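Local coordinates for delta toxin (Clostridium perfringens, PDB 2YGT), which is a haemolysin of the beta-pore-forming kind, probably lysing target cells by assembling into a transmembrane pore, at residues K27-D36 with T47-F57; V109-I117 with G132-A140. All blocks are in the same frame, centred on the assembly; numbering follows the deposited sequence.

Contact 1 (K27-D36 with T47-F57); sequences KQIRKYSSTD and TVDASFVDDKF. With ZN (zinc ion), chain B.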
ATOM      1  N   LYS A  27      -0.609  31.679 -16.546  1.00 53.08           N
ATOM      2  CA  LYS A  27      -0.629  31.411 -15.112  1.00 47.27           C
ATOM      3  C   LYS A  27       0.443  30.397 -14.725  1.00 44.20           C
ATOM      4  O   LYS A  27       0.603  29.364 -15.375  1.00 46.53           O
ATOM      5  CB  LYS A  27      -2.013  30.934 -14.666  1.00 44.35           C
ATOM      6  CG  LYS A  27      -3.121  31.942 -14.924  1.00 44.89           C
ATOM      7  CD  LYS A  27      -4.416  31.539 -14.236  1.00 51.96           C
ATOM      8  CE  LYS A  27      -5.558  32.472 -14.612  1.00 52.19           C
ATOM      9  NZ  LYS A  27      -6.829  32.108 -13.925  1.00 47.77           N
ATOM     10  N   GLN A  28       1.176  30.700 -13.659  1.00 44.77           N
ATOM     11  CA  GLN A  28       2.313  29.881 -13.259  1.00 45.76           C
ATOM     12  C   GLN A  28       2.203  29.375 -11.823  1.00 41.75           C
ATOM     13  O   GLN A  28       1.811  30.115 -10.922  1.00 41.35           O
ATOM     14  CB  GLN A  28       3.614  30.666 -13.446  1.00 43.35           C
ATOM     15  CG  GLN A  28       4.824  30.051 -12.770  1.00 48.99           C
ATOM     16  CD  GLN A  28       6.105  30.805 -13.076  1.00 51.39           C
ATOM     17  OE1 GLN A  28       6.272  31.350 -14.169  1.00 44.09           O
ATOM     18  NE2 GLN A  28       7.018  30.840 -12.111  1.00 44.79           N
ATOM     19  N   ILE A  29       2.544  28.106 -11.626  1.00 20.15           N
ATOM     20  CA  ILE A  29       2.584  27.519 -10.291  1.00 23.44           C
ATOM     21  C   ILE A  29       3.884  26.738 -10.094  1.00 25.77           C
ATOM     22  O   ILE A  29       4.572  26.408 -11.059  1.00 31.16           O
ATOM     23  CB  ILE A  29       1.384  26.583 -10.041  1.00 29.44           C
ATOM     24  CG1 ILE A  29       1.552  25.275 -10.818  1.00 23.73           C
ATOM     25  CG2 ILE A  29       0.076  27.280 -10.403  1.00 28.38           C
ATOM     26  CD1 ILE A  29       0.408  24.309 -10.629  1.00 23.31           C
ATOM     27  N   ARG A  30       4.219  26.444  -8.843  1.00 23.62           N
ATOM     28  CA  ARG A  30       5.460  25.739  -8.548  1.00 25.86           C
ATOM     29  C   ARG A  30       5.214  24.472  -7.739  1.00 26.37           C
ATOM     30  O   ARG A  30       4.263  24.395  -6.963  1.00 31.48           O
ATOM     31  CB  ARG A  30       6.438  26.662  -7.816  1.00 34.18           C
ATOM     32  CG  ARG A  30       6.675  27.978  -8.539  1.00 40.71           C
ATOM     33  CD  ARG A  30       7.994  28.617  -8.139  1.00 46.90           C
ATOM     34  NE  ARG A  30       8.362  29.692  -9.057  1.00 54.69           N
ATOM     35  CZ  ARG A  30       9.575  30.233  -9.131  1.00 54.64           C
ATOM     36  NH1 ARG A  30      10.548  29.799  -8.340  1.00 51.46           N
ATOM     37  NH2 ARG A  30       9.818  31.205  -9.999  1.00 52.98           N
ATOM     38  N   LYS A  31       6.077  23.479  -7.931  1.00 18.43           N
ATOM     39  CA  LYS A  31       5.968  22.215  -7.213  1.00 20.73           C
ATOM     40  C   LYS A  31       7.289  21.854  -6.544  1.00 19.48           C
ATOM     41  O   LYS A  31       8.322  21.758  -7.207  1.00 20.68           O
ATOM     42  CB  LYS A  31       5.544  21.092  -8.160  1.00 18.77           C
ATOM     43  CG  LYS A  31       5.373  19.747  -7.472  1.00 25.78           C
ATOM     44  CD  LYS A  31       5.123  18.631  -8.471  1.00 28.50           C
ATOM     45  CE  LYS A  31       6.398  18.240  -9.198  1.00 29.54           C
ATOM     46  NZ  LYS A  31       6.192  17.053 -10.067  1.00 36.00           N
ATOM     47  N   TYR A  32       7.249  21.659  -5.230  1.00 19.99           N
ATOM     48  CA  TYR A  32       8.441  21.307  -4.468  1.00 17.97           C
ATOM     49  C   TYR A  32       8.362  19.863  -3.994  1.00 17.67           C
ATOM     50  O   TYR A  32       7.366  19.451  -3.401  1.00 17.50           O
ATOM     51  CB  TYR A  32       8.606  22.244  -3.267  1.00 19.74           C
ATOM     52  CG  TYR A  32       8.694  23.705  -3.647  1.00 21.94           C
ATOM     53  CD1 TYR A  32       9.917  24.295  -3.938  1.00 24.20           C
ATOM     54  CD2 TYR A  32       7.552  24.491  -3.720  1.00 25.46           C
ATOM     55  CE1 TYR A  32      10.002  25.634  -4.289  1.00 29.20           C
ATOM     56  CE2 TYR A  32       7.624  25.828  -4.070  1.00 34.66           C
ATOM     57  CZ  TYR A  32       8.851  26.395  -4.354  1.00 35.81           C
ATOM     58  OH  TYR A  32       8.922  27.724  -4.704  1.00 41.98           O
ATOM     59  N   SER A  33       9.417  19.100  -4.262  1.00 17.67           N
ATOM     60  CA  SER A  33       9.467  17.694  -3.876  1.00 19.61           C
ATOM     61  C   SER A  33      10.267  17.449  -2.596  1.00 17.54           C
ATOM     62  O   SER A  33      11.287  18.096  -2.350  1.00 17.82           O
ATOM     63  CB  SER A  33      10.036  16.847  -5.017  1.00 28.34           C
ATOM     64  OG  SER A  33       9.131  16.800  -6.110  1.00 41.70           O
ATOM     65  N   SER A  34       9.798  16.509  -1.785  1.00 17.34           N
ATOM     66  CA  SER A  34      10.517  16.115  -0.582  1.00 17.86           C
ATOM     67  C   SER A  34      10.357  14.614  -0.351  1.00 20.69           C
ATOM     68  O   SER A  34       9.252  14.077  -0.443  1.00 21.63           O
ATOM     69  CB  SER A  34      10.014  16.909   0.628  1.00 17.56           C
ATOM     70  OG  SER A  34      10.825  16.682   1.761  1.00 17.77           O
ATOM     71  N   THR A  35      11.466  13.940  -0.065  1.00 17.41           N
ATOM     72  CA  THR A  35      11.450  12.498   0.149  1.00 17.29           C
ATOM     73  C   THR A  35      12.106  12.098   1.465  1.00 17.49           C
ATOM     74  O   THR A  35      13.209  12.542   1.785  1.00 27.82           O
ATOM     75  CB  THR A  35      12.161  11.741  -0.991  1.00 17.39           C
ATOM     76  OG1 THR A  35      11.433  11.913  -2.209  1.00 49.41           O
ATOM     77  CG2 THR A  35      12.237  10.260  -0.674  1.00 20.58           C
ATOM     78  N   ASP A  36      11.422  11.251   2.223  1.00 17.33           N
ATOM     79  CA  ASP A  36      11.996  10.700   3.440  1.00 17.55           C
ATOM     80  C   ASP A  36      11.755   9.198   3.533  1.00 17.42           C
ATOM     81  O   ASP A  36      10.741   8.692   3.055  1.00 21.48           O
ATOM     82  CB  ASP A  36      11.442  11.412   4.673  1.00 17.61           C
ATOM     83  CG  ASP A  36      12.377  11.320   5.848  1.00 25.49           C
ATOM     84  OD1 ASP A  36      13.538  10.915   5.627  1.00 22.04           O
ATOM     85  OD2 ASP A  36      11.960  11.649   6.979  1.00 24.88           O
ATOM     86  N   THR A  47       8.572   4.822   2.526  1.00 26.01           N
ATOM     87  CA  THR A  47       9.100   6.001   1.861  1.00 16.67           C
ATOM     88  C   THR A  47       7.947   6.912   1.474  1.00 22.22           C
ATOM     89  O   THR A  47       6.993   6.478   0.829  1.00 18.53           O
ATOM     90  CB  THR A  47       9.894   5.635   0.598  1.00 16.81           C
ATOM     91  OG1 THR A  47      11.150   5.055   0.972  1.00 23.58           O
ATOM     92  CG2 THR A  47      10.151   6.873  -0.249  1.00 21.61           C
ATOM     93  N   VAL A  48       8.030   8.175   1.879  1.00 21.84           N
ATOM     94  CA  VAL A  48       7.014   9.148   1.507  1.00 18.97           C
ATOM     95  C   VAL A  48       7.578  10.200   0.564  1.00 19.78           C
ATOM     96  O   VAL A  48       8.591  10.835   0.858  1.00 16.66           O
ATOM     97  CB  VAL A  48       6.396   9.838   2.737  1.00 22.43           C
ATOM     98  CG1 VAL A  48       5.492   8.872   3.481  1.00 19.07           C
ATOM     99  CG2 VAL A  48       7.483  10.393   3.651  1.00 16.69           C
ATOM    100  N   ASP A  49       6.924  10.365  -0.577  1.00 24.45           N
ATOM    101  CA  ASP A  49       7.270  11.423  -1.512  1.00 22.54           C
ATOM    102  C   ASP A  49       6.198  12.494  -1.427  1.00 16.41           C
ATOM    103  O   ASP A  49       5.053  12.271  -1.820  1.00 23.58           O
ATOM    104  CB  ASP A  49       7.358  10.886  -2.943  1.00 26.79           C
ATOM    105  CG  ASP A  49       8.432   9.827  -3.106  1.00 43.46           C
ATOM    106  OD1 ASP A  49       9.510   9.968  -2.489  1.00 47.67           O
ATOM    107  OD2 ASP A  49       8.201   8.856  -3.857  1.00 55.48           O
ATOM    108  N   ALA A  50       6.562  13.652  -0.898  1.00 16.58           N
ATOM    109  CA  ALA A  50       5.630  14.764  -0.813  1.00 16.65           C
ATOM    110  C   ALA A  50       5.869  15.765  -1.939  1.00 21.21           C
ATOM    111  O   ALA A  50       6.997  16.194  -2.176  1.00 19.21           O
ATOM    112  CB  ALA A  50       5.742  15.447   0.540  1.00 16.83           C
ATOM    113  N   SER A  51       4.800  16.129  -2.636  1.00 16.76           N
ATOM    114  CA  SER A  51       4.874  17.182  -3.635  1.00 20.08           C
ATOM    115  C   SER A  51       4.064  18.380  -3.172  1.00 18.83           C
ATOM    116  O   SER A  51       2.838  18.385  -3.286  1.00 18.41           O
ATOM    117  CB  SER A  51       4.357  16.692  -4.985  1.00 18.74           C
ATOM    118  OG  SER A  51       5.269  15.789  -5.573  1.00 32.01           O
ATOM    119  N   PHE A  52       4.756  19.381  -2.636  1.00 17.36           N
ATOM    120  CA  PHE A  52       4.117  20.616  -2.200  1.00 17.65           C
ATOM    121  C   PHE A  52       3.819  21.496  -3.407  1.00 25.83           C
ATOM    122  O   PHE A  52       4.729  21.907  -4.128  1.00 17.91           O
ATOM    123  CB  PHE A  52       5.018  21.379  -1.222  1.00 17.90           C
ATOM    124  CG  PHE A  52       5.266  20.658   0.075  1.00 17.83           C
ATOM    125  CD1 PHE A  52       6.300  19.743   0.187  1.00 17.66           C
ATOM    126  CD2 PHE A  52       4.476  20.907   1.187  1.00 18.01           C
ATOM    127  CE1 PHE A  52       6.536  19.079   1.378  1.00 17.65           C
ATOM    128  CE2 PHE A  52       4.707  20.249   2.382  1.00 18.01           C
ATOM    129  CZ  PHE A  52       5.738  19.331   2.477  1.00 17.82           C
ATOM    130  N   VAL A  53       2.545  21.785  -3.633  1.00 19.52           N
ATOM    131  CA  VAL A  53       2.170  22.655  -4.734  1.00 22.72           C
ATOM    132  C   VAL A  53       1.963  24.080  -4.246  1.00 21.31           C
ATOM    133  O   VAL A  53       1.225  24.313  -3.291  1.00 20.75           O
ATOM    134  CB  VAL A  53       0.890  22.174  -5.435  1.00 24.09           C
ATOM    135  CG1 VAL A  53       0.522  23.127  -6.559  1.00 18.50           C
ATOM    136  CG2 VAL A  53       1.068  20.756  -5.962  1.00 17.79           C
ATOM    137  N   ASP A  54       2.634  25.026  -4.899  1.00 24.17           N
ATOM    138  CA  ASP A  54       2.407  26.446  -4.651  1.00 22.74           C
ATOM    139  C   ASP A  54       1.612  27.057  -5.797  1.00 22.41           C
ATOM    140  O   ASP A  54       2.131  27.265  -6.894  1.00 23.90           O
ATOM    141  CB  ASP A  54       3.725  27.190  -4.429  1.00 23.04           C
ATOM    142  CG  ASP A  54       4.246  27.025  -3.020  1.00 27.41           C
ATOM    143  OD1 ASP A  54       3.633  26.241  -2.269  1.00 24.34           O
ATOM    144  OD2 ASP A  54       5.255  27.671  -2.662  1.00 39.17           O
ATOM    145  N   ASP A  55       0.344  27.332  -5.524  1.00 20.92           N
ATOM    146  CA  ASP A  55      -0.591  27.787  -6.539  1.00 22.31           C
ATOM    147  C   ASP A  55      -1.347  29.000  -6.012  1.00 25.05           C
ATOM    148  O   ASP A  55      -2.321  28.864  -5.274  1.00 22.18           O
ATOM    149  CB  ASP A  55      -1.561  26.652  -6.885  1.00 21.15           C
ATOM    150  CG  ASP A  55      -2.597  27.057  -7.910  1.00 25.56           C
ATOM    151  OD1 ASP A  55      -2.587  28.228  -8.338  1.00 26.86           O
ATOM    152  OD2 ASP A  55      -3.424  26.200  -8.290  1.00 29.99           O
ATOM    153  N   LYS A  56      -0.882  30.188  -6.390  1.00 31.05           N
ATOM    154  CA  LYS A  56      -1.457  31.439  -5.899  1.00 32.61           C
ATOM    155  C   LYS A  56      -2.904  31.631  -6.336  1.00 28.32           C
ATOM    156  O   LYS A  56      -3.622  32.461  -5.778  1.00 22.70           O
ATOM    157  CB  LYS A  56      -0.619  32.633  -6.367  1.00 34.58           C
ATOM    158  CG  LYS A  56       0.752  32.722  -5.721  1.00 44.76           C
ATOM    159  CD  LYS A  56       1.636  33.712  -6.459  1.00 52.40           C
ATOM    160  CE  LYS A  56       3.001  33.824  -5.808  1.00 56.28           C
ATOM    161  NZ  LYS A  56       3.928  34.657  -6.620  1.00 54.01           N
ATOM    162  N   PHE A  57      -3.324  30.861  -7.335  1.00 21.88           N
ATOM    163  CA  PHE A  57      -4.672  30.981  -7.881  1.00 25.55           C
ATOM    164  C   PHE A  57      -5.645  30.030  -7.192  1.00 22.17           C
ATOM    165  O   PHE A  57      -6.844  30.037  -7.467  1.00 25.04           O
ATOM    166  CB  PHE A  57      -4.650  30.748  -9.393  1.00 22.22           C
ATOM    167  CG  PHE A  57      -3.578  31.524 -10.104  1.00 25.80           C
ATOM    168  CD1 PHE A  57      -3.780  32.849 -10.455  1.00 24.13           C
ATOM    169  CD2 PHE A  57      -2.360  30.935 -10.402  1.00 25.63           C
ATOM    170  CE1 PHE A  57      -2.793  33.570 -11.103  1.00 25.88           C
ATOM    171  CE2 PHE A  57      -1.368  31.650 -11.049  1.00 34.00           C
ATOM    172  CZ  PHE A  57      -1.584  32.968 -11.400  1.00 28.18           C
TER
HETATM  173 ZN    ZN B1291       4.653  26.390  -0.293  1.00 38.61          ZN
HETATM  174  O   HOH W   1       1.376  30.396  -8.171  1.00 23.09           O
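Tyr32 and Asp54 meet on one face of a beta hairpin, formed by neighbouring strands of the seven-stranded antiparallel sheet, and show how a regular backbone pairing can set up a metal site. The two side chains cross at about a right angle, with the planes of ring and carboxylate 66° apart. Asp54 OD2 approaches Tyr32 CE2 obliquely, at 3.3 Å, while OD1 binds the zinc ion at 2.2 Å. His286 is the second protein ligand of this zinc, and its ring stacks on Tyr32, so the tyrosine packs against both ligands.

The backbone register sets this geometry. From Arg30 opposite Asp54 to Asp36 opposite Val48, every second pair is hydrogen-bonded, and Tyr32 lies directly across from Phe52, with Tyr32 CB and Phe52 CB 4.2 Å apart. With CG anti to the carbonyl carbon in Tyr32 (chi1 -58°), the ring lies back along its own strand, beside Asp54. The Phe52 ring leans the other way, presenting its edge to Ser34 CB.

On the face carrying Lys31, Ser33 and Thr35, the last of these lies alongside Asp49, both side chains pointing the same way. Thr35 OG1 donates to Asp49 OD1 over 2.7 Å, reaching it on the anti side but 33° out of the carboxylate plane.

At the far end of the pairing, Ile29 CG2 packs on Asp55 OD1 at 3.5 Å. That oxygen also accepts from Phe57 N, closing an Asx turn, while OD2 is held by Tyr128 and Gly131. The turn brings the Phe57 ring beneath the extended chain of Lys27, whose CD sits over the ring's face in a CH-pi contact, 4.0 Å from the centroid of the Phe57 ring.

Contact 2 (V109-I117 with G132-A140); sequences VDSVPKNTI and GGIDTSNKA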
ATOM      1  N   VAL A 109      -8.200  15.254   1.198  1.00 18.50           N
ATOM      2  CA  VAL A 109      -9.345  15.529   0.333  1.00 22.55           C
ATOM      3  C   VAL A 109      -9.534  14.507  -0.788  1.00 21.21           C
ATOM      4  O   VAL A 109     -10.551  14.520  -1.483  1.00 20.11           O
ATOM      5  CB  VAL A 109      -9.292  16.957  -0.248  1.00 25.67           C
ATOM      6  CG1 VAL A 109      -9.303  17.981   0.882  1.00 19.54           C
ATOM      7  CG2 VAL A 109      -8.067  17.125  -1.132  1.00 18.72           C
ATOM      8  N   ASP A 110      -8.556  13.624  -0.959  1.00 18.08           N
ATOM      9  CA  ASP A 110      -8.693  12.511  -1.892  1.00 17.88           C
ATOM     10  C   ASP A 110      -7.550  11.518  -1.723  1.00 17.40           C
ATOM     11  O   ASP A 110      -6.500  11.853  -1.174  1.00 17.85           O
ATOM     12  CB  ASP A 110      -8.763  13.006  -3.338  1.00 17.97           C
ATOM     13  CG  ASP A 110      -9.783  12.242  -4.165  1.00 22.74           C
ATOM     14  OD1 ASP A 110      -9.919  11.017  -3.965  1.00 20.54           O
ATOM     15  OD2 ASP A 110     -10.456  12.866  -5.010  1.00 24.45           O
ATOM     16  N   SER A 111      -7.765  10.292  -2.188  1.00 20.12           N
ATOM     17  CA  SER A 111      -6.755   9.247  -2.082  1.00 16.91           C
ATOM     18  C   SER A 111      -6.987   8.124  -3.088  1.00 25.49           C
ATOM     19  O   SER A 111      -8.081   7.974  -3.632  1.00 21.00           O
ATOM     20  CB  SER A 111      -6.718   8.679  -0.659  1.00 16.86           C
ATOM     21  OG  SER A 111      -7.974   8.147  -0.279  1.00 17.10           O
ATOM     22  N   VAL A 112      -5.947   7.339  -3.331  1.00 16.62           N
ATOM     23  CA  VAL A 112      -6.036   6.192  -4.221  1.00 20.10           C
ATOM     24  C   VAL A 112      -5.149   5.085  -3.668  1.00 17.62           C
ATOM     25  O   VAL A 112      -4.147   5.372  -3.008  1.00 16.99           O
ATOM     26  CB  VAL A 112      -5.573   6.552  -5.643  1.00 23.26           C
ATOM     27  CG1 VAL A 112      -6.649   7.351  -6.373  1.00 17.00           C
ATOM     28  CG2 VAL A 112      -4.256   7.319  -5.593  1.00 16.50           C
ATOM     29  N   PRO A 113      -5.502   3.814  -3.933  1.00 17.45           N
ATOM     30  CA  PRO A 113      -6.641   3.342  -4.735  1.00 16.74           C
ATOM     31  C   PRO A 113      -7.994   3.607  -4.077  1.00 24.34           C
ATOM     32  O   PRO A 113      -8.072   3.751  -2.856  1.00 18.14           O
ATOM     33  CB  PRO A 113      -6.407   1.826  -4.833  1.00 16.74           C
ATOM     34  CG  PRO A 113      -4.993   1.603  -4.400  1.00 16.49           C
ATOM     35  CD  PRO A 113      -4.678   2.697  -3.441  1.00 16.86           C
ATOM     36  N   LYS A 114      -9.047   3.668  -4.889  1.00 23.40           N
ATOM     37  CA  LYS A 114     -10.404   3.854  -4.387  1.00 21.18           C
ATOM     38  C   LYS A 114     -11.123   2.520  -4.335  1.00 21.57           C
ATOM     39  O   LYS A 114     -10.785   1.596  -5.074  1.00 22.52           O
ATOM     40  CB  LYS A 114     -11.201   4.785  -5.298  1.00 21.69           C
ATOM     41  CG  LYS A 114     -10.608   6.160  -5.481  1.00 30.89           C
ATOM     42  CD  LYS A 114     -11.441   6.956  -6.470  1.00 33.89           C
ATOM     43  CE  LYS A 114     -10.825   8.305  -6.753  1.00 29.16           C
ATOM     44  NZ  LYS A 114     -11.584   9.032  -7.802  1.00 39.61           N
ATOM     45  N   ASN A 115     -12.124   2.435  -3.466  1.00 24.12           N
ATOM     46  CA  ASN A 115     -12.971   1.254  -3.368  1.00 27.53           C
ATOM     47  C   ASN A 115     -12.169  -0.043  -3.381  1.00 26.41           C
ATOM     48  O   ASN A 115     -11.349  -0.280  -2.495  1.00 25.86           O
ATOM     49  CB  ASN A 115     -14.017   1.258  -4.487  1.00 33.71           C
ATOM     50  CG  ASN A 115     -14.921   2.480  -4.433  1.00 49.16           C
ATOM     51  OD1 ASN A 115     -15.191   3.115  -5.454  1.00 55.50           O
ATOM     52  ND2 ASN A 115     -15.386   2.821  -3.234  1.00 48.12           N
ATOM     53  N   THR A 116     -12.402  -0.874  -4.391  1.00 24.20           N
ATOM     54  CA  THR A 116     -11.734  -2.167  -4.479  1.00 33.82           C
ATOM     55  C   THR A 116     -11.035  -2.362  -5.821  1.00 18.13           C
ATOM     56  O   THR A 116     -11.580  -2.028  -6.872  1.00 26.89           O
ATOM     57  CB  THR A 116     -12.723  -3.331  -4.248  1.00 38.86           C
ATOM     58  OG1 THR A 116     -13.382  -3.160  -2.987  1.00 52.36           O
ATOM     59  CG2 THR A 116     -11.991  -4.663  -4.252  1.00 32.26           C
ATOM     60  N   ILE A 117      -9.820  -2.901  -5.771  1.00 17.87           N
ATOM     61  CA  ILE A 117      -9.044  -3.196  -6.970  1.00 27.90           C
ATOM     62  C   ILE A 117      -8.582  -4.652  -6.944  1.00 18.05           C
ATOM     63  O   ILE A 117      -7.983  -5.102  -5.969  1.00 25.74           O
ATOM     64  CB  ILE A 117      -7.811  -2.276  -7.085  1.00 25.49           C
ATOM     65  CG1 ILE A 117      -8.233  -0.811  -7.011  1.00 30.53           C
ATOM     66  CG2 ILE A 117      -7.067  -2.544  -8.385  1.00 23.46           C
ATOM     67  CD1 ILE A 117      -9.073  -0.370  -8.186  1.00 38.01           C
ATOM     68  N   GLY A 132      -6.866  24.564  -7.757  1.00 20.47           N
ATOM     69  CA  GLY A 132      -7.064  23.651  -6.646  1.00 28.31           C
ATOM     70  C   GLY A 132      -7.703  22.321  -7.007  1.00 33.06           C
ATOM     71  O   GLY A 132      -7.654  21.372  -6.225  1.00 20.81           O
ATOM     72  N   GLY A 133      -8.301  22.243  -8.191  1.00 20.21           N
ATOM     73  CA  GLY A 133      -8.993  21.036  -8.611  1.00 30.65           C
ATOM     74  C   GLY A 133      -8.168  19.763  -8.519  1.00 26.84           C
ATOM     75  O   GLY A 133      -6.973  19.761  -8.818  1.00 19.18           O
ATOM     76  N   ILE A 134      -8.816  18.677  -8.107  1.00 23.18           N
ATOM     77  CA  ILE A 134      -8.165  17.373  -7.988  1.00 18.89           C
ATOM     78  C   ILE A 134      -8.924  16.290  -8.755  1.00 24.18           C
ATOM     79  O   ILE A 134     -10.143  16.161  -8.628  1.00 21.36           O
ATOM     80  CB  ILE A 134      -8.059  16.928  -6.517  1.00 18.65           C
ATOM     81  CG1 ILE A 134      -7.195  17.904  -5.716  1.00 18.59           C
ATOM     82  CG2 ILE A 134      -7.517  15.504  -6.426  1.00 18.20           C
ATOM     83  CD1 ILE A 134      -5.714  17.796  -6.008  1.00 21.25           C
ATOM     84  N   ASP A 135      -8.197  15.505  -9.544  1.00 18.70           N
ATOM     85  CA  ASP A 135      -8.783  14.355 -10.219  1.00 18.78           C
ATOM     86  C   ASP A 135      -8.003  13.090  -9.894  1.00 18.32           C
ATOM     87  O   ASP A 135      -6.791  13.028 -10.096  1.00 18.88           O
ATOM     88  CB  ASP A 135      -8.837  14.565 -11.732  1.00 19.09           C
ATOM     89  CG  ASP A 135      -9.512  13.411 -12.453  1.00 24.65           C
ATOM     90  OD1 ASP A 135      -8.835  12.399 -12.741  1.00 23.78           O
ATOM     91  OD2 ASP A 135     -10.727  13.509 -12.720  1.00 20.93           O
ATOM     92  N   THR A 136      -8.701  12.082  -9.386  1.00 18.31           N
ATOM     93  CA  THR A 136      -8.063  10.816  -9.048  1.00 17.94           C
ATOM     94  C   THR A 136      -8.625   9.683  -9.894  1.00 25.98           C
ATOM     95  O   THR A 136      -9.839   9.524 -10.016  1.00 30.41           O
ATOM     96  CB  THR A 136      -8.214  10.472  -7.558  1.00 17.74           C
ATOM     97  OG1 THR A 136      -9.547  10.771  -7.128  1.00 24.27           O
ATOM     98  CG2 THR A 136      -7.231  11.278  -6.723  1.00 23.84           C
ATOM     99  N   SER A 137      -7.730   8.899 -10.479  1.00 39.83           N
ATOM    100  CA  SER A 137      -8.128   7.807 -11.349  1.00 40.68           C
ATOM    101  C   SER A 137      -7.527   6.492 -10.879  1.00 45.18           C
ATOM    102  O   SER A 137      -6.376   6.447 -10.445  1.00 39.35           O
ATOM    103  CB  SER A 137      -7.686   8.093 -12.785  1.00 41.17           C
ATOM    104  OG  SER A 137      -7.884   6.962 -13.613  1.00 41.37           O
ATOM    105  N   ASN A 138      -8.313   5.423 -10.955  1.00 45.42           N
ATOM    106  CA  ASN A 138      -7.779   4.083 -10.754  1.00 43.34           C
ATOM    107  C   ASN A 138      -7.222   3.554 -12.073  1.00 42.65           C
ATOM    108  O   ASN A 138      -6.951   2.362 -12.221  1.00 44.35           O
ATOM    109  CB  ASN A 138      -8.838   3.142 -10.176  1.00 47.19           C
ATOM    110  CG  ASN A 138      -8.974   3.272  -8.663  1.00 54.75           C
ATOM    111  OD1 ASN A 138      -8.237   4.025  -8.020  1.00 36.64           O
ATOM    112  ND2 ASN A 138      -9.915   2.533  -8.090  1.00 51.80           N
ATOM    113  N   LYS A 139      -7.063   4.467 -13.029  1.00 42.40           N
ATOM    114  CA  LYS A 139      -6.422   4.168 -14.303  1.00 47.33           C
ATOM    115  C   LYS A 139      -5.084   4.901 -14.380  1.00 45.17           C
ATOM    116  O   LYS A 139      -4.717   5.631 -13.460  1.00 41.48           O
ATOM    117  CB  LYS A 139      -7.326   4.560 -15.473  1.00 56.19           C
ATOM    118  N   ALA A 140      -4.371   4.722 -15.487  1.00 46.85           N
ATOM    119  CA  ALA A 140      -2.947   5.050 -15.539  1.00 50.63           C
ATOM    120  C   ALA A 140      -2.551   6.459 -16.002  1.00 65.14           C
ATOM    121  O   ALA A 140      -1.598   7.022 -15.470  1.00 73.71           O
ATOM    122  CB  ALA A 140      -2.196   3.999 -16.350  1.00 52.94           C
TER
HETATM  123  O   HOH W   2     -10.956  15.412  -5.314  1.00 36.54           O
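Lys114 NZ donates to Thr136 O over 2.9 Å, from above the carbonyl plane, at the end of an extended lysine chain that runs back along the other segment. The backbone of the same lysine is met by a single side-chain amide. Lys114 N donates to Asn138 OD1 over 3.3 Å, in the plane of the amide carbonyl and on a lone pair, with an N-H...O angle of 162°. Asn138 ND2 returns a bond of equal length to Lys114 O, which lies close to the amide plane; the pair is consistent with this orientation of the amide.

No backbone pairing joins strands 109-112 and 134-137. They belong to different sheets and pass 7.4 Å apart, roughly parallel at 21°, so side chains carry the contact. Val112 CG1 packs against Thr136 CB at 3.7 Å, and Asp110 CB touches Ile134 CG2 at 4.2 Å. A water donates to Asp110 OD2 at 2.6 Å and, weakly, to Ile134 O. Asp110 belongs, with Asp166, to a second zinc site of this protein, whose metal is not bound to this chain here. Beyond the amide, Ile117 reaches Asn138 with its CD1 end, covering the side of the asparagine away from Val112.

Overall arrangement
The two contacts follow one another along the chain: the hairpin of contact 1 is complete before contact 2 opens, and their centres lie 18 Å apart. Both reach the seven-stranded antiparallel sheet, where strands 27-39 and 45-54 are adjacent and 107-112 is an outermost strand. Contact 1 therefore builds within that sheet, whereas contact 2 ties its edge to strand 134-137 of a separate three-stranded sheet and also reaches strand 116-117 of the eight-stranded sheet. They meet where Asp55 packs near Gly132, just before strand 134-137. Each also holds an aspartate from a different zinc site. Together they exemplify how an elongated, strand-rich toxin joins its parts, by backbone pairing in one place and side chains in another.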